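Local coordinates for protein TNSA endonuclease (Escherichia coli, PDB 1F1Z) that cuts the 5' DNA strand at the ends of transposon Tn7, working with TnsB as the transposase, at residues Y48-G53 with F240-I245. Numbering follows the deposited sequence.
Sequences YSHKTG and FIKFNI
With CG anti to its own carbonyl carbon (chi1 -70°), His50 reaches from the loop between strands 45-48 and 55-58 toward strand 241-242, where Lys242, extended at chi2, carries its CD methylene over one face of the imidazole; the bend at chi3 (64°) then turns CE and NZ past the ring toward Glu71. Lys242 CD sits 3.4 Å from the centroid of the His50 ring, 10° off the normal, a CH-pi contact. At the ring edge, NE2 of His50 gives a weak, bent hydrogen bond of 3.1 Å to the backbone O of Phe240, which also accepts from the hydroxyl of Ser260. Beside this, Phe240 turns its ring back to Tyr48, CE2 lying 3.9 Å from Tyr48 CB; the two rings meet obliquely. Beyond the imidazole, Lys242 NZ forms a salt bridge with Glu71 of helix 61-72, while Lys51 NZ bonds to the backbone carbonyls of Val76 and of Glu73, probably an active-site residue. Both ammonium groups donate to one water, 2.7 Å from Lys51 NZ and 3.0 Å from Lys242 NZ. Without the imidazole, as with an alanine here, Lys242 CD would probably lose its aromatic platform and the Phe240 carbonyl one of its donors. The contact thus joins the 48-53 loop to strand 241-242 of the TnsA C-terminal family region, and the shared water and Glu71 probably ease the repulsion between Lys51 NZ and Lys242 NZ, 4.6 Å apart.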
loop_
_atom_site.group_PDB
_atom_site.type_symbol
_atom_site.label_atom_id
_atom_site.label_comp_id
_atom_site.label_asym_id
_atom_site.label_seq_id
_atom_site.Cartn_x
_atom_site.Cartn_y
_atom_site.Cartn_z
ATOM N N TYR A 48 -1.939 -7.432 1.104
ATOM C CA TYR A 48 -3.369 -7.632 0.935
ATOM C C TYR A 48 -4.123 -6.504 1.634
ATOM O O TYR A 48 -3.636 -5.929 2.602
ATOM C CB TYR A 48 -3.773 -8.991 1.519
ATOM C CG TYR A 48 -5.267 -9.280 1.540
ATOM C CD1 TYR A 48 -5.918 -9.775 0.410
ATOM C CD2 TYR A 48 -6.020 -9.072 2.700
ATOM C CE1 TYR A 48 -7.281 -10.051 0.434
ATOM C CE2 TYR A 48 -7.373 -9.341 2.734
ATOM C CZ TYR A 48 -7.997 -9.832 1.602
ATOM O OH TYR A 48 -9.347 -10.085 1.630
ATOM N N SER A 49 -5.322 -6.215 1.149
ATOM C CA SER A 49 -6.160 -5.170 1.715
ATOM C C SER A 49 -7.533 -5.729 2.054
ATOM O O SER A 49 -8.156 -6.417 1.240
ATOM C CB SER A 49 -6.309 -4.023 0.704
ATOM O OG SER A 49 -7.407 -3.166 0.990
ATOM N N HIS A 50 -8.002 -5.437 3.260
ATOM C CA HIS A 50 -9.321 -5.885 3.679
ATOM C C HIS A 50 -10.390 -5.098 2.942
ATOM O O HIS A 50 -11.408 -5.648 2.520
ATOM C CB HIS A 50 -9.516 -5.678 5.176
ATOM C CG HIS A 50 -8.690 -6.585 6.024
ATOM N ND1 HIS A 50 -9.061 -6.952 7.299
ATOM C CD2 HIS A 50 -7.501 -7.186 5.790
ATOM C CE1 HIS A 50 -8.134 -7.737 7.818
ATOM N NE2 HIS A 50 -7.178 -7.896 6.921
ATOM N N LYS A 51 -10.144 -3.804 2.773
ATOM C CA LYS A 51 -11.087 -2.934 2.102
ATOM C C LYS A 51 -11.330 -3.345 0.651
ATOM O O LYS A 51 -12.473 -3.497 0.231
ATOM C CB LYS A 51 -10.580 -1.498 2.143
ATOM C CG LYS A 51 -10.368 -0.929 3.529
ATOM C CD LYS A 51 -9.691 0.430 3.429
ATOM C CE LYS A 51 -9.508 1.070 4.783
ATOM N NZ LYS A 51 -10.802 1.185 5.495
ATOM N N THR A 52 -10.258 -3.556 -0.106
ATOM C CA THR A 52 -10.393 -3.905 -1.517
ATOM C C THR A 52 -10.457 -5.393 -1.787
ATOM O O THR A 52 -10.827 -5.812 -2.882
ATOM C CB THR A 52 -9.229 -3.343 -2.337
ATOM O OG1 THR A 52 -8.023 -4.022 -1.964
ATOM C CG2 THR A 52 -9.059 -1.843 -2.080
ATOM N N GLY A 53 -10.021 -6.186 -0.820
ATOM C CA GLY A 53 -10.033 -7.616 -1.001
ATOM C C GLY A 53 -8.991 -8.080 -1.995
ATOM O O GLY A 53 -9.075 -9.205 -2.472
ATOM N N PHE A 240 -2.989 -9.828 5.970
ATOM C CA PHE A 240 -4.125 -10.663 6.340
ATOM C C PHE A 240 -4.623 -10.278 7.736
ATOM O O PHE A 240 -5.800 -10.477 8.071
ATOM C CB PHE A 240 -3.727 -12.137 6.252
ATOM C CG PHE A 240 -3.121 -12.517 4.916
ATOM C CD1 PHE A 240 -1.803 -12.968 4.832
ATOM C CD2 PHE A 240 -3.865 -12.398 3.744
ATOM C CE1 PHE A 240 -1.241 -13.286 3.603
ATOM C CE2 PHE A 240 -3.315 -12.710 2.522
ATOM C CZ PHE A 240 -1.999 -13.157 2.447
ATOM N N ILE A 241 -3.725 -9.674 8.513
ATOM C CA ILE A 241 -4.009 -9.201 9.866
ATOM C C ILE A 241 -3.689 -7.696 9.881
ATOM O O ILE A 241 -2.624 -7.298 9.409
ATOM C CB ILE A 241 -3.088 -9.905 10.913
ATOM C CG1 ILE A 241 -3.388 -11.407 10.985
ATOM C CG2 ILE A 241 -3.233 -9.248 12.284
ATOM C CD1 ILE A 241 -2.512 -12.177 11.974
ATOM N N LYS A 242 -4.615 -6.872 10.374
ATOM C CA LYS A 242 -4.422 -5.416 10.474
ATOM C C LYS A 242 -4.413 -5.074 11.959
ATOM O O LYS A 242 -5.160 -5.669 12.734
ATOM C CB LYS A 242 -5.587 -4.648 9.826
ATOM C CG LYS A 242 -5.566 -4.575 8.313
ATOM C CD LYS A 242 -6.935 -4.199 7.753
ATOM C CE LYS A 242 -7.403 -2.802 8.165
ATOM N NZ LYS A 242 -8.668 -2.392 7.471
ATOM N N PHE A 243 -3.592 -4.113 12.362
ATOM C CA PHE A 243 -3.536 -3.703 13.761
ATOM C C PHE A 243 -3.431 -2.180 13.889
ATOM O O PHE A 243 -3.392 -1.460 12.886
ATOM C CB PHE A 243 -2.352 -4.372 14.464
ATOM C CG PHE A 243 -1.016 -3.785 14.110
ATOM C CD1 PHE A 243 -0.361 -2.948 15.009
ATOM C CD2 PHE A 243 -0.387 -4.113 12.919
ATOM C CE1 PHE A 243 0.901 -2.454 14.733
ATOM C CE2 PHE A 243 0.880 -3.623 12.629
ATOM C CZ PHE A 243 1.527 -2.793 13.540
ATOM N N ASN A 244 -3.370 -1.690 15.121
ATOM C CA ASN A 244 -3.257 -0.263 15.348
ATOM C C ASN A 244 -1.801 0.138 15.118
ATOM O O ASN A 244 -0.985 0.088 16.032
ATOM C CB ASN A 244 -3.697 0.082 16.766
ATOM C CG ASN A 244 -3.720 1.568 17.016
ATOM O OD1 ASN A 244 -3.114 2.344 16.277
ATOM N ND2 ASN A 244 -4.427 1.979 18.061
ATOM N N ILE A 245 -1.484 0.505 13.882
ATOM C CA ILE A 245 -0.131 0.905 13.494
ATOM C C ILE A 245 0.438 2.102 14.258
ATOM O O ILE A 245 1.646 2.312 14.275
ATOM C CB ILE A 245 -0.059 1.213 11.987
ATOM C CG1 ILE A 245 -1.063 2.309 11.633
ATOM C CG2 ILE A 245 -0.353 -0.032 11.180
ATOM C CD1 ILE A 245 -1.071 2.683 10.177
HETATM O O HOH W 1 -9.970 0.318 7.898
#